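Local coordinates for protein dehydrogenase (Chromobacterium violaceum, PDB 3Q2I) that binds NADH and a UDP-linked N-acetylglucosaminuronic acid and probably oxidises this sugar during biosynthesis of 2,3-diacetamido-2,3-dideoxy-D-mannuronic acid, at residues 15-20 with 72-77. Sequence-based numbering, arbitrary orientation.
Sequences RFALVG and AQTDAD. With NAI (1,4-dihydronicotinamide adenine dinucleotide), chain B.
Arg15 and Asp77 hold each other by two hydrogen bonds. Arg15 N gives a nearly straight bond (175°) to Asp77 OD2 at 2.8 Å, reaching the anti side of the carboxylate. In return, Asp77 N donates to Arg15 O at 2.8 Å, from above the carbonyl plane. Asp77 CG lies beside its own backbone N (chi1 -66°), which brings the carboxylate back to the start of the strand.

The Arg15 side chain makes a salt bridge from NH1 to Asp75 OD2, 2.6 Å apart. The guanidinium and carboxylate planes are turned 56° from each other. Asp75 O sits over one guanidinium face, near its rim. Further along, the methyl groups of Ala17 and Ala76 meet, CB to CB, at 3.7 Å.

This is part of a Rossmann fold. Segment 72-77 connects helix 67-73 to strand 78-81, which pairs in parallel with strand 14-19. At the far end of segment 15-20, Val19 CG2 touches the rim of the NADH adenine at C2A (3.4 Å), and Gly20 CA approaches the ribose O4B.

Thr74 OG1 accepts a bond from Ala76 N at 3.2 Å, which closes an ST turn over residues 74-76. Asp43 also hydrogen-bonds this hydroxyl. Arg12 forms a second salt bridge, with Asp77 OD2.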
ATOM      1  N   ARG A  15       0.466  33.503  42.577  1.00 27.20           N
ATOM      2  CA  ARG A  15      -0.284  34.427  41.767  1.00 27.62           C
ATOM      3  C   ARG A  15      -0.683  33.769  40.443  1.00 26.62           C
ATOM      4  O   ARG A  15       0.181  33.169  39.792  1.00 27.68           O
ATOM      5  CB  ARG A  15       0.528  35.695  41.556  1.00 30.35           C
ATOM      6  CG  ARG A  15       0.820  36.334  42.928  1.00 31.13           C
ATOM      7  CD  ARG A  15       1.678  37.556  42.797  1.00 36.73           C
ATOM      8  NE  ARG A  15       3.091  37.258  42.590  1.00 49.01           N
ATOM      9  CZ  ARG A  15       4.048  38.177  42.689  1.00 54.35           C
ATOM     10  NH1 ARG A  15       3.723  39.426  42.992  1.00 59.68           N
ATOM     11  NH2 ARG A  15       5.322  37.860  42.486  1.00 55.53           N
ATOM     12  N   PHE A  16      -1.964  33.868  40.107  1.00 26.21           N
ATOM     13  CA  PHE A  16      -2.514  33.325  38.842  1.00 23.34           C
ATOM     14  C   PHE A  16      -3.007  34.428  37.913  1.00 26.84           C
ATOM     15  O   PHE A  16      -3.560  35.451  38.344  1.00 26.06           O
ATOM     16  CB  PHE A  16      -3.653  32.389  39.190  1.00 19.71           C
ATOM     17  CG  PHE A  16      -3.216  31.080  39.807  1.00 25.75           C
ATOM     18  CD1 PHE A  16      -2.951  29.972  39.005  1.00 22.26           C
ATOM     19  CD2 PHE A  16      -2.974  30.968  41.175  1.00 26.40           C
ATOM     20  CE1 PHE A  16      -2.536  28.785  39.574  1.00 24.39           C
ATOM     21  CE2 PHE A  16      -2.568  29.781  41.751  1.00 25.84           C
ATOM     22  CZ  PHE A  16      -2.320  28.686  40.947  1.00 27.72           C
ATOM     23  N   ALA A  17      -2.846  34.248  36.598  1.00 25.44           N
ATOM     24  CA  ALA A  17      -3.560  35.081  35.640  1.00 21.81           C
ATOM     25  C   ALA A  17      -4.373  34.106  34.779  1.00 25.43           C
ATOM     26  O   ALA A  17      -4.028  32.895  34.693  1.00 22.42           O
ATOM     27  CB  ALA A  17      -2.608  35.869  34.762  1.00 24.26           C
ATOM     28  N   LEU A  18      -5.495  34.580  34.242  1.00 23.02           N
ATOM     29  CA  LEU A  18      -6.313  33.682  33.434  1.00 22.75           C
ATOM     30  C   LEU A  18      -6.743  34.304  32.109  1.00 26.09           C
ATOM     31  O   LEU A  18      -7.113  35.474  32.035  1.00 26.47           O
ATOM     32  CB  LEU A  18      -7.529  33.178  34.211  1.00 21.67           C
ATOM     33  CG  LEU A  18      -8.643  32.345  33.545  1.00 21.82           C
ATOM     34  CD1 LEU A  18      -9.231  31.336  34.463  1.00 20.88           C
ATOM     35  CD2 LEU A  18      -9.704  33.148  32.790  1.00 24.49           C
ATOM     36  N   VAL A  19      -6.688  33.533  31.025  1.00 23.08           N
ATOM     37  CA  VAL A  19      -7.146  34.049  29.738  1.00 24.61           C
ATOM     38  C   VAL A  19      -8.258  33.167  29.180  1.00 24.83           C
ATOM     39  O   VAL A  19      -8.146  31.929  29.196  1.00 22.86           O
ATOM     40  CB  VAL A  19      -5.975  34.226  28.717  1.00 26.72           C
ATOM     41  CG1 VAL A  19      -5.190  32.949  28.543  1.00 29.41           C
ATOM     42  CG2 VAL A  19      -6.449  34.795  27.407  1.00 26.17           C
ATOM     43  N   GLY A  20      -9.347  33.817  28.792  1.00 21.81           N
ATOM     44  CA  GLY A  20     -10.559  33.107  28.357  1.00 22.87           C
ATOM     45  C   GLY A  20     -11.647  32.951  29.399  1.00 19.59           C
ATOM     46  O   GLY A  20     -11.752  31.967  30.120  1.00 22.01           O
ATOM     47  N   ALA A  72       2.557  41.479  29.309  1.00 34.92           N
ATOM     48  CA  ALA A  72       3.402  42.648  29.576  1.00 38.00           C
ATOM     49  C   ALA A  72       3.210  43.249  30.987  1.00 39.04           C
ATOM     50  O   ALA A  72       4.066  43.986  31.482  1.00 41.06           O
ATOM     51  CB  ALA A  72       3.161  43.715  28.504  1.00 36.04           C
ATOM     52  N   GLN A  73       2.097  42.952  31.646  1.00 37.30           N
ATOM     53  CA  GLN A  73       1.778  43.615  32.899  1.00 38.35           C
ATOM     54  C   GLN A  73       1.818  42.720  34.133  1.00 39.36           C
ATOM     55  O   GLN A  73       2.260  43.136  35.210  1.00 38.57           O
ATOM     56  CB  GLN A  73       0.440  44.343  32.787  1.00 39.47           C
ATOM     57  CG  GLN A  73       0.404  45.393  31.689  1.00 42.97           C
ATOM     58  CD  GLN A  73      -1.000  45.908  31.488  1.00 52.74           C
ATOM     59  OE1 GLN A  73      -1.757  46.021  32.457  1.00 57.47           O
ATOM     60  NE2 GLN A  73      -1.366  46.210  30.240  1.00 53.83           N
ATOM     61  N   THR A  74       1.357  41.484  33.998  1.00 34.69           N
ATOM     62  CA  THR A  74       1.077  40.667  35.160  1.00 33.78           C
ATOM     63  C   THR A  74       2.368  40.167  35.806  1.00 33.00           C
ATOM     64  O   THR A  74       3.363  39.935  35.128  1.00 34.05           O
ATOM     65  CB  THR A  74       0.139  39.496  34.788  1.00 33.94           C
ATOM     66  OG1 THR A  74      -0.345  38.860  35.978  1.00 31.52           O
ATOM     67  CG2 THR A  74       0.879  38.463  33.919  1.00 27.88           C
ATOM     68  N   ASP A  75       2.379  40.027  37.120  1.00 35.93           N
ATOM     69  CA  ASP A  75       3.470  39.276  37.732  1.00 36.42           C
ATOM     70  C   ASP A  75       2.918  37.967  38.275  1.00 33.41           C
ATOM     71  O   ASP A  75       3.266  37.483  39.351  1.00 31.12           O
ATOM     72  CB  ASP A  75       4.231  40.132  38.757  1.00 38.88           C
ATOM     73  CG  ASP A  75       3.377  40.545  39.934  1.00 44.57           C
ATOM     74  OD1 ASP A  75       2.137  40.410  39.898  1.00 42.55           O
ATOM     75  OD2 ASP A  75       3.969  40.985  40.944  1.00 55.12           O
ATOM     76  N   ALA A  76       1.994  37.377  37.518  1.00 29.61           N
ATOM     77  CA  ALA A  76       1.486  36.070  37.919  1.00 29.41           C
ATOM     78  C   ALA A  76       2.630  35.073  37.857  1.00 25.20           C
ATOM     79  O   ALA A  76       3.558  35.261  37.071  1.00 31.09           O
ATOM     80  CB  ALA A  76       0.343  35.627  36.972  1.00 27.49           C
ATOM     81  N   ASP A  77       2.551  34.036  38.684  1.00 25.72           N
ATOM     82  CA  ASP A  77       3.464  32.892  38.616  1.00 24.38           C
ATOM     83  C   ASP A  77       3.019  31.969  37.454  1.00 24.83           C
ATOM     84  O   ASP A  77       3.857  31.438  36.732  1.00 23.92           O
ATOM     85  CB  ASP A  77       3.396  32.114  39.926  1.00 24.82           C
ATOM     86  CG  ASP A  77       3.930  32.922  41.108  1.00 25.03           C
ATOM     87  OD1 ASP A  77       5.072  33.385  40.988  1.00 28.64           O
ATOM     88  OD2 ASP A  77       3.183  33.142  42.071  1.00 26.63           O
TER
HETATM   89  PA  NAI B 500     -16.114  29.154  25.999  1.00 22.96           P
HETATM   90  O1A NAI B 500     -16.455  29.403  24.587  1.00 20.45           O
HETATM   91  O2A NAI B 500     -17.265  29.182  27.099  1.00 24.17           O
HETATM   92  O5B NAI B 500     -14.989  30.118  26.547  1.00 22.42           O
HETATM   93  C5B NAI B 500     -14.477  30.909  25.512  1.00 28.58           C
HETATM   94  C4B NAI B 500     -13.709  32.065  26.136  1.00 26.75           C
HETATM   95  O4B NAI B 500     -12.449  32.357  25.505  1.00 20.89           O
HETATM   96  C3B NAI B 500     -14.709  33.127  25.675  1.00 27.03           C
HETATM   97  O3B NAI B 500     -15.106  33.960  26.774  1.00 26.72           O
HETATM   98  C2B NAI B 500     -14.033  33.811  24.475  1.00 23.48           C
HETATM   99  O2B NAI B 500     -14.422  35.164  24.270  1.00 25.97           O
HETATM  100  C1B NAI B 500     -12.570  33.699  24.963  1.00 20.12           C
HETATM  101  N9A NAI B 500     -11.591  33.936  23.928  1.00 23.37           N
HETATM  102  C8A NAI B 500     -11.606  33.430  22.650  1.00 25.99           C
HETATM  103  N7A NAI B 500     -10.517  33.810  22.042  1.00 20.38           N
HETATM  104  C5A NAI B 500      -9.693  34.491  22.908  1.00 23.24           C
HETATM  105  C6A NAI B 500      -8.441  35.134  22.816  1.00 22.51           C
HETATM  106  N6A NAI B 500      -7.694  35.126  21.657  1.00 25.52           N
HETATM  107  N1A NAI B 500      -7.963  35.765  23.902  1.00 27.77           N
HETATM  108  C2A NAI B 500      -8.671  35.789  25.012  1.00 19.77           C
HETATM  109  N3A NAI B 500      -9.860  35.213  25.175  1.00 22.06           N
HETATM  110  C4A NAI B 500     -10.400  34.577  24.114  1.00 20.87           C
HETATM  111  O3  NAI B 500     -15.431  27.717  26.084  1.00 20.00           O
HETATM  112  PN  NAI B 500     -15.233  26.805  27.317  1.00 20.97           P
HETATM  113  O1N NAI B 500     -16.289  25.737  27.376  1.00 22.08           O
HETATM  114  O2N NAI B 500     -14.963  27.550  28.647  1.00 27.20           O
HETATM  115  O5D NAI B 500     -13.998  25.813  26.943  1.00 20.79           O
HETATM  116  C5D NAI B 500     -12.785  26.479  27.208  1.00 18.69           C
HETATM  117  C4D NAI B 500     -11.608  25.509  27.192  1.00 20.26           C
HETATM  118  O4D NAI B 500     -11.815  24.660  28.333  1.00 21.32           O
HETATM  119  C3D NAI B 500     -11.603  24.512  25.998  1.00 18.78           C
HETATM  120  O3D NAI B 500     -10.230  24.213  25.736  1.00 19.84           O
HETATM  121  C2D NAI B 500     -12.267  23.255  26.572  1.00 20.58           C
HETATM  122  O2D NAI B 500     -11.772  22.059  25.974  1.00 20.69           O
HETATM  123  C1D NAI B 500     -11.842  23.269  28.069  1.00 19.52           C
HETATM  124  N1N NAI B 500     -12.770  22.572  28.931  1.00 19.05           N
HETATM  125  C2N NAI B 500     -12.312  21.676  29.780  1.00 21.58           C
HETATM  126  C3N NAI B 500     -13.161  20.912  30.590  1.00 19.23           C
HETATM  127  C7N NAI B 500     -12.630  19.932  31.564  1.00 18.50           C
HETATM  128  O7N NAI B 500     -13.227  18.958  31.983  1.00 22.38           O
HETATM  129  N7N NAI B 500     -11.367  20.087  32.060  1.00 17.49           N
HETATM  130  C4N NAI B 500     -14.548  21.068  30.389  1.00 20.78           C
HETATM  131  C5N NAI B 500     -14.974  22.094  29.564  1.00 21.55           C
HETATM  132  C6N NAI B 500     -14.078  22.832  28.831  1.00 19.54           C